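Local coordinates for sulfate transporter 4.1, chloroplastic (Arabidopsis thaliana, PDB 7LHV), which cotransports sulfate with protons across the membrane and may play a role in the regulation of sulfate assimilation, at residues A[217-220]-A[221-225]; A[207-210]-A[211-215]; A[536-539]-A[540-543]. All blocks are in the same frame, centred on the assembly; numbering follows the deposited sequence.

Interaction 1: A[217-220]-A[221-225]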
ATOM      1  N   ALA A 217     -22.024 -10.232   9.128  1.00 47.05           N
ATOM      2  CA  ALA A 217     -23.254 -11.013   9.197  1.00 47.05           C
ATOM      3  C   ALA A 217     -23.604 -11.367  10.635  1.00 47.05           C
ATOM      4  O   ALA A 217     -24.772 -11.282  11.040  1.00 47.05           O
ATOM      5  CB  ALA A 217     -23.121 -12.276   8.353  1.00 47.05           C
ATOM      6  N   ILE A 218     -22.606 -11.769  11.424  1.00 47.99           N
ATOM      7  CA  ILE A 218     -22.868 -12.074  12.830  1.00 47.99           C
ATOM      8  C   ILE A 218     -23.336 -10.825  13.571  1.00 47.99           C
ATOM      9  O   ILE A 218     -24.266 -10.879  14.386  1.00 47.99           O
ATOM     10  CB  ILE A 218     -21.627 -12.700  13.490  1.00 47.99           C
ATOM     11  CG1 ILE A 218     -21.378 -14.095  12.925  1.00 47.99           C
ATOM     12  CG2 ILE A 218     -21.805 -12.779  14.992  1.00 47.99           C
ATOM     13  CD1 ILE A 218     -20.081 -14.708  13.381  1.00 47.99           C
ATOM     14  N   VAL A 219     -22.703  -9.683  13.297  1.00 49.22           N
ATOM     15  CA  VAL A 219     -23.106  -8.432  13.938  1.00 49.22           C
ATOM     16  C   VAL A 219     -24.535  -8.068  13.554  1.00 49.22           C
ATOM     17  O   VAL A 219     -25.323  -7.621  14.394  1.00 49.22           O
ATOM     18  CB  VAL A 219     -22.115  -7.309  13.581  1.00 49.22           C
ATOM     19  CG1 VAL A 219     -22.705  -5.950  13.915  1.00 49.22           C
ATOM     20  CG2 VAL A 219     -20.809  -7.510  14.320  1.00 49.22           C
ATOM     21  N   ILE A 220     -24.891  -8.250  12.282  1.00 50.02           N
ATOM     22  CA  ILE A 220     -26.241  -7.936  11.822  1.00 50.02           C
ATOM     23  C   ILE A 220     -27.266  -8.817  12.524  1.00 50.02           C
ATOM     24  O   ILE A 220     -28.312  -8.338  12.981  1.00 50.02           O
ATOM     25  CB  ILE A 220     -26.327  -8.083  10.292  1.00 50.02           C
ATOM     26  CG1 ILE A 220     -25.582  -6.945   9.598  1.00 50.02           C
ATOM     27  CG2 ILE A 220     -27.767  -8.108   9.844  1.00 50.02           C
ATOM     28  CD1 ILE A 220     -25.276  -7.224   8.149  1.00 50.02           C
ATOM     29  N   GLY A 221     -26.983 -10.118  12.624  1.00 54.01           N
ATOM     30  CA  GLY A 221     -27.902 -11.005  13.317  1.00 54.01           C
ATOM     31  C   GLY A 221     -28.069 -10.651  14.783  1.00 54.01           C
ATOM     32  O   GLY A 221     -29.188 -10.636  15.310  1.00 54.01           O
ATOM     33  N   LEU A 222     -26.959 -10.356  15.464  1.00 59.46           N
ATOM     34  CA  LEU A 222     -27.044  -9.993  16.874  1.00 59.46           C
ATOM     35  C   LEU A 222     -27.692  -8.632  17.084  1.00 59.46           C
ATOM     36  O   LEU A 222     -28.219  -8.374  18.168  1.00 59.46           O
ATOM     37  CB  LEU A 222     -25.656 -10.014  17.510  1.00 59.46           C
ATOM     38  CG  LEU A 222     -25.144 -11.400  17.900  1.00 59.46           C
ATOM     39  CD1 LEU A 222     -23.823 -11.295  18.627  1.00 59.46           C
ATOM     40  CD2 LEU A 222     -26.167 -12.129  18.752  1.00 59.46           C
ATOM     41  N   SER A 223     -27.657  -7.755  16.083  1.00 59.63           N
ATOM     42  CA  SER A 223     -28.388  -6.499  16.188  1.00 59.63           C
ATOM     43  C   SER A 223     -29.879  -6.712  15.972  1.00 59.63           C
ATOM     44  O   SER A 223     -30.702  -6.057  16.620  1.00 59.63           O
ATOM     45  CB  SER A 223     -27.846  -5.486  15.180  1.00 59.63           C
ATOM     46  OG  SER A 223     -26.533  -5.080  15.518  1.00 59.63           O
ATOM     47  N   GLN A 224     -30.241  -7.622  15.070  1.00 60.90           N
ATOM     48  CA  GLN A 224     -31.644  -7.858  14.760  1.00 60.90           C
ATOM     49  C   GLN A 224     -32.338  -8.763  15.767  1.00 60.90           C
ATOM     50  O   GLN A 224     -33.571  -8.825  15.762  1.00 60.90           O
ATOM     51  CB  GLN A 224     -31.778  -8.456  13.358  1.00 60.90           C
ATOM     52  CG  GLN A 224     -31.367  -7.504  12.258  1.00 60.90           C
ATOM     53  CD  GLN A 224     -32.336  -6.357  12.092  1.00 60.90           C
ATOM     54  OE1 GLN A 224     -33.415  -6.515  11.526  1.00 60.90           O
ATOM     55  NE2 GLN A 224     -31.953  -5.188  12.591  1.00 60.90           N
ATOM     56  N   ILE A 225     -31.591  -9.467  16.621  1.00 66.72           N
ATOM     57  CA  ILE A 225     -32.236 -10.296  17.637  1.00 66.72           C
ATOM     58  C   ILE A 225     -33.035  -9.454  18.631  1.00 66.72           C
ATOM     59  O   ILE A 225     -33.875  -9.989  19.365  1.00 66.72           O
ATOM     60  CB  ILE A 225     -31.189 -11.165  18.370  1.00 66.72           C
ATOM     61  CG1 ILE A 225     -31.867 -12.253  19.203  1.00 66.72           C
ATOM     62  CG2 ILE A 225     -30.350 -10.315  19.291  1.00 66.72           C
ATOM     63  CD1 ILE A 225     -32.602 -13.284  18.381  1.00 66.72           C
TER
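S223 turns its hydroxyl back onto the carbonyl of V219, one turn earlier in the transmembrane helix 206-229, a worked example of how a serine pairs its hydroxyl with the backbone of an alpha helix. OG lies 3.0 Å from V219 O, and S223 N donates to the same oxygen at 2.9 Å, so two bonds grip it. They arrive from opposite faces of the carbonyl plane, with OG standing well above that plane. Its torsion explains the reach: OG is anti to its own carbonyl carbon (chi1 -68°), which tips it toward the preceding turn.

The tighter side of the helix is the buried one, where I220 and Q224 follow each other. The first torsion of Q224 (chi1 -66°) sets CG beside its own backbone N, next to I220 O, and the bend at the second torsion then turns the amide. Both side chains press on V438 of helix 431-443 and on L119 of helix 91-119. The other side is looser: I218 and L222, both partly exposed, barely meet, and I218 touches V446 while L222 touches I239. Between these two sides G221 brings no side chain, and its N donates to A217 O at 3.0 Å. On the loose side the backbone bond from L222 N to I218 O stays regular, but methyl CG2 of I218 comes only within 4.4 Å of L222 CD1.

Interaction 2: A[207-210]-A[211-215]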
ATOM      1  N   SER A 207      -9.834 -13.586   1.169  1.00 50.88           N
ATOM      2  CA  SER A 207      -9.972 -14.052   2.545  1.00 50.88           C
ATOM      3  C   SER A 207     -10.339 -12.908   3.478  1.00 50.88           C
ATOM      4  O   SER A 207     -11.171 -13.072   4.376  1.00 50.88           O
ATOM      5  CB  SER A 207      -8.679 -14.719   3.002  1.00 50.88           C
ATOM      6  OG  SER A 207      -8.257 -15.691   2.065  1.00 50.88           O
ATOM      7  N   VAL A 208      -9.721 -11.744   3.283  1.00 48.57           N
ATOM      8  CA  VAL A 208     -10.028 -10.584   4.112  1.00 48.57           C
ATOM      9  C   VAL A 208     -11.483 -10.172   3.935  1.00 48.57           C
ATOM     10  O   VAL A 208     -12.198  -9.914   4.912  1.00 48.57           O
ATOM     11  CB  VAL A 208      -9.063  -9.434   3.778  1.00 48.57           C
ATOM     12  CG1 VAL A 208      -9.645  -8.108   4.202  1.00 48.57           C
ATOM     13  CG2 VAL A 208      -7.722  -9.663   4.444  1.00 48.57           C
ATOM     14  N   ILE A 209     -11.947 -10.119   2.685  1.00 50.07           N
ATOM     15  CA  ILE A 209     -13.330  -9.742   2.412  1.00 50.07           C
ATOM     16  C   ILE A 209     -14.289 -10.763   3.006  1.00 50.07           C
ATOM     17  O   ILE A 209     -15.321 -10.403   3.580  1.00 50.07           O
ATOM     18  CB  ILE A 209     -13.547  -9.577   0.898  1.00 50.07           C
ATOM     19  CG1 ILE A 209     -12.612  -8.507   0.341  1.00 50.07           C
ATOM     20  CG2 ILE A 209     -14.989  -9.223   0.605  1.00 50.07           C
ATOM     21  CD1 ILE A 209     -12.471  -8.552  -1.157  1.00 50.07           C
ATOM     22  N   SER A 210     -13.970 -12.052   2.874  1.00 49.00           N
ATOM     23  CA  SER A 210     -14.837 -13.092   3.414  1.00 49.00           C
ATOM     24  C   SER A 210     -14.926 -13.010   4.932  1.00 49.00           C
ATOM     25  O   SER A 210     -16.014 -13.144   5.503  1.00 49.00           O
ATOM     26  CB  SER A 210     -14.338 -14.468   2.981  1.00 49.00           C
ATOM     27  OG  SER A 210     -15.109 -15.497   3.570  1.00 49.00           O
ATOM     28  N   GLY A 211     -13.795 -12.792   5.604  1.00 48.15           N
ATOM     29  CA  GLY A 211     -13.827 -12.663   7.053  1.00 48.15           C
ATOM     30  C   GLY A 211     -14.594 -11.442   7.513  1.00 48.15           C
ATOM     31  O   GLY A 211     -15.383 -11.509   8.461  1.00 48.15           O
ATOM     32  N   PHE A 212     -14.381 -10.307   6.841  1.00 48.32           N
ATOM     33  CA  PHE A 212     -15.121  -9.100   7.180  1.00 48.32           C
ATOM     34  C   PHE A 212     -16.617  -9.296   6.974  1.00 48.32           C
ATOM     35  O   PHE A 212     -17.426  -8.874   7.806  1.00 48.32           O
ATOM     36  CB  PHE A 212     -14.608  -7.928   6.348  1.00 48.32           C
ATOM     37  CG  PHE A 212     -15.426  -6.681   6.481  1.00 48.32           C
ATOM     38  CD1 PHE A 212     -15.387  -5.934   7.641  1.00 48.32           C
ATOM     39  CD2 PHE A 212     -16.229  -6.253   5.441  1.00 48.32           C
ATOM     40  CE1 PHE A 212     -16.140  -4.787   7.764  1.00 48.32           C
ATOM     41  CE2 PHE A 212     -16.984  -5.105   5.559  1.00 48.32           C
ATOM     42  CZ  PHE A 212     -16.938  -4.372   6.722  1.00 48.32           C
ATOM     43  N   THR A 213     -17.001  -9.951   5.878  1.00 48.81           N
ATOM     44  CA  THR A 213     -18.413 -10.194   5.606  1.00 48.81           C
ATOM     45  C   THR A 213     -19.027 -11.142   6.629  1.00 48.81           C
ATOM     46  O   THR A 213     -20.169 -10.942   7.054  1.00 48.81           O
ATOM     47  CB  THR A 213     -18.581 -10.739   4.191  1.00 48.81           C
ATOM     48  OG1 THR A 213     -18.041  -9.800   3.254  1.00 48.81           O
ATOM     49  CG2 THR A 213     -20.046 -10.958   3.876  1.00 48.81           C
ATOM     50  N   SER A 214     -18.296 -12.184   7.033  1.00 48.11           N
ATOM     51  CA  SER A 214     -18.816 -13.095   8.048  1.00 48.11           C
ATOM     52  C   SER A 214     -19.022 -12.383   9.382  1.00 48.11           C
ATOM     53  O   SER A 214     -20.057 -12.561  10.044  1.00 48.11           O
ATOM     54  CB  SER A 214     -17.871 -14.281   8.218  1.00 48.11           C
ATOM     55  OG  SER A 214     -17.629 -14.915   6.979  1.00 48.11           O
ATOM     56  N   ALA A 215     -18.044 -11.573   9.796  1.00 49.21           N
ATOM     57  CA  ALA A 215     -18.198 -10.822  11.037  1.00 49.21           C
ATOM     58  C   ALA A 215     -19.359  -9.841  10.943  1.00 49.21           C
ATOM     59  O   ALA A 215     -20.121  -9.674  11.902  1.00 49.21           O
ATOM     60  CB  ALA A 215     -16.902 -10.095  11.373  1.00 49.21           C
TER
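T213 and S214 each send a hydroxyl back one turn of the transmembrane alpha helix 206-229, to the carbonyls of I209 and S210, and these neighbouring oxygens are each gripped twice. T213 can be followed outward from its backbone. CB stands 3.3 Å from I209 O, directly beside the preceding turn. Beyond it, OG1 lies anti to the carbonyl carbon of T213 (chi1 -58°) and closes to 2.8 Å from I209 O, while T213 N bonds that oxygen from the opposite face of its plane. OG1 also passes methyl CG2 of I209 at 4.1 Å. The remaining branch of T213, the methyl CG2, is anti to the backbone N.

A valine at T213 would probably leave I209 O with the backbone N-H of this residue as its one donor from the turn, the hydroxyl bond being lost.

S214 repeats the pattern: OG is 2.8 Å from S210 O, opposite in approach to S214 N. This hydroxyl has a second partner in the backbone N of D447, just before helix 448-457, and S210 OG is bonded to W465 NE1, which joins the turn to helix 459-474. V208 touches the bound sphingosine phosphate. Around the contact, F212 packs on T472 of helix 459-474 and on I477 and V481 of helix 477-496, I209 and T213 touch E347 of helix 330-358, and S210 meets E450 of helix 448-457.

Interaction 3: A[536-539]-A[540-543]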
ATOM      1  N   PRO A 536      10.698  -8.090 -13.191  1.00 50.56           N
ATOM      2  CA  PRO A 536      11.132  -6.739 -13.552  1.00 50.56           C
ATOM      3  C   PRO A 536      11.734  -6.032 -12.349  1.00 50.56           C
ATOM      4  O   PRO A 536      11.315  -6.236 -11.208  1.00 50.56           O
ATOM      5  CB  PRO A 536       9.838  -6.060 -14.011  1.00 50.56           C
ATOM      6  CG  PRO A 536       8.756  -6.844 -13.374  1.00 50.56           C
ATOM      7  CD  PRO A 536       9.244  -8.253 -13.327  1.00 50.56           C
ATOM      8  N   ILE A 537      12.723  -5.188 -12.614  1.00 48.83           N
ATOM      9  CA  ILE A 537      13.434  -4.463 -11.570  1.00 48.83           C
ATOM     10  C   ILE A 537      12.890  -3.043 -11.516  1.00 48.83           C
ATOM     11  O   ILE A 537      12.902  -2.327 -12.522  1.00 48.83           O
ATOM     12  CB  ILE A 537      14.949  -4.465 -11.811  1.00 48.83           C
ATOM     13  CG1 ILE A 537      15.440  -5.877 -12.122  1.00 48.83           C
ATOM     14  CG2 ILE A 537      15.673  -3.918 -10.605  1.00 48.83           C
ATOM     15  CD1 ILE A 537      16.915  -5.952 -12.419  1.00 48.83           C
ATOM     16  N   TYR A 538      12.414  -2.637 -10.346  1.00 48.51           N
ATOM     17  CA  TYR A 538      11.917  -1.284 -10.141  1.00 48.51           C
ATOM     18  C   TYR A 538      12.190  -0.899  -8.692  1.00 48.51           C
ATOM     19  O   TYR A 538      12.874  -1.622  -7.963  1.00 48.51           O
ATOM     20  CB  TYR A 538      10.438  -1.177 -10.542  1.00 48.51           C
ATOM     21  CG  TYR A 538       9.466  -1.971  -9.698  1.00 48.51           C
ATOM     22  CD1 TYR A 538       9.514  -3.353  -9.658  1.00 48.51           C
ATOM     23  CD2 TYR A 538       8.477  -1.333  -8.967  1.00 48.51           C
ATOM     24  CE1 TYR A 538       8.627  -4.077  -8.898  1.00 48.51           C
ATOM     25  CE2 TYR A 538       7.582  -2.048  -8.207  1.00 48.51           C
ATOM     26  CZ  TYR A 538       7.663  -3.420  -8.175  1.00 48.51           C
ATOM     27  OH  TYR A 538       6.774  -4.142  -7.417  1.00 48.51           O
ATOM     28  N   PHE A 539      11.660   0.250  -8.273  1.00 47.67           N
ATOM     29  CA  PHE A 539      12.074   0.829  -6.998  1.00 47.67           C
ATOM     30  C   PHE A 539      11.688  -0.027  -5.799  1.00 47.67           C
ATOM     31  O   PHE A 539      12.316   0.099  -4.745  1.00 47.67           O
ATOM     32  CB  PHE A 539      11.493   2.233  -6.830  1.00 47.67           C
ATOM     33  CG  PHE A 539      10.004   2.306  -6.998  1.00 47.67           C
ATOM     34  CD1 PHE A 539       9.166   2.100  -5.918  1.00 47.67           C
ATOM     35  CD2 PHE A 539       9.444   2.605  -8.225  1.00 47.67           C
ATOM     36  CE1 PHE A 539       7.799   2.175  -6.063  1.00 47.67           C
ATOM     37  CE2 PHE A 539       8.076   2.679  -8.374  1.00 47.67           C
ATOM     38  CZ  PHE A 539       7.254   2.465  -7.291  1.00 47.67           C
ATOM     39  N   ALA A 540      10.673  -0.881  -5.926  1.00 49.22           N
ATOM     40  CA  ALA A 540      10.220  -1.647  -4.769  1.00 49.22           C
ATOM     41  C   ALA A 540      11.181  -2.782  -4.432  1.00 49.22           C
ATOM     42  O   ALA A 540      11.475  -3.019  -3.255  1.00 49.22           O
ATOM     43  CB  ALA A 540       8.815  -2.191  -5.010  1.00 49.22           C
ATOM     44  N   ASN A 541      11.677  -3.498  -5.436  1.00 48.47           N
ATOM     45  CA  ASN A 541      12.506  -4.673  -5.197  1.00 48.47           C
ATOM     46  C   ASN A 541      13.987  -4.420  -5.438  1.00 48.47           C
ATOM     47  O   ASN A 541      14.762  -5.376  -5.492  1.00 48.47           O
ATOM     48  CB  ASN A 541      12.034  -5.844  -6.058  1.00 48.47           C
ATOM     49  CG  ASN A 541      11.918  -5.487  -7.522  1.00 48.47           C
ATOM     50  OD1 ASN A 541      12.458  -4.483  -7.974  1.00 48.47           O
ATOM     51  ND2 ASN A 541      11.207  -6.315  -8.274  1.00 48.47           N
ATOM     52  N   ILE A 542      14.398  -3.162  -5.593  1.00 52.44           N
ATOM     53  CA  ILE A 542      15.799  -2.888  -5.892  1.00 52.44           C
ATOM     54  C   ILE A 542      16.688  -3.137  -4.678  1.00 52.44           C
ATOM     55  O   ILE A 542      17.850  -3.533  -4.826  1.00 52.44           O
ATOM     56  CB  ILE A 542      15.964  -1.462  -6.444  1.00 52.44           C
ATOM     57  CG1 ILE A 542      17.348  -1.301  -7.060  1.00 52.44           C
ATOM     58  CG2 ILE A 542      15.730  -0.427  -5.360  1.00 52.44           C
ATOM     59  CD1 ILE A 542      17.716  -2.411  -8.010  1.00 52.44           C
ATOM     60  N   SER A 543      16.175  -2.911  -3.466  1.00 56.26           N
ATOM     61  CA  SER A 543      16.988  -3.124  -2.272  1.00 56.26           C
ATOM     62  C   SER A 543      17.319  -4.599  -2.078  1.00 56.26           C
ATOM     63  O   SER A 543      18.463  -4.948  -1.758  1.00 56.26           O
ATOM     64  CB  SER A 543      16.267  -2.569  -1.046  1.00 56.26           C
ATOM     65  OG  SER A 543      16.027  -1.181  -1.190  1.00 56.26           O
TER
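N541 reaches back with its side-chain amide to the backbone of P536 and Y538, holding together the turn that leads from strand 527-533 into helix 542-560 of the STAS domain. Its hydrogen bonds use both ends of the amide. CG lies between the backbone N and the carbonyl carbon (chi1 52°), which folds the amide back over the preceding residues. ND2 donates to P536 O at 2.9 Å, almost in line with that carbonyl. OD1 takes the N-H of Y538 at 3.0 Å, nearly straight at 176°, in the plane of the N541 side-chain carbonyl and on a lone pair of OD1. Two bonds thus fix the rotation of the amide. N541 stands at the N-cap position, but its side chain makes no capping bond. A weak bond from N541 N to Y538 O adds to the turn.

Aromatic contacts come next. A540 N lies over one face of the Y538 ring, offset toward the rim, while the amide of N541 stands at 71° to the ring plane. F539 packs on F203 and A540 on V492, both of the second subunit.

The remaining contact is apolar: I537 and I542 cross at about a right angle, CG2 of I537 touching CD1 of I542 at 3.6 Å.

In the fold
From the N terminus, the chain enters interaction 2 first and runs straight on into interaction 1, both on helix 206-229, their centres 15 Å apart. Interaction 3 comes far later, in the STAS domain. Each contact closes only a short local turn, so the three stand in series and none nests or crosses. Interactions 1 and 3 lie on opposite sides of the chain's centre, with nearest atoms about 34 Å apart. Helix 477-496 is touched by two of them: interaction 2 packs on it within its own chain, whereas interaction 3 packs on V492 and E495 of the second subunit's copy, tying the STAS domain into the dimer.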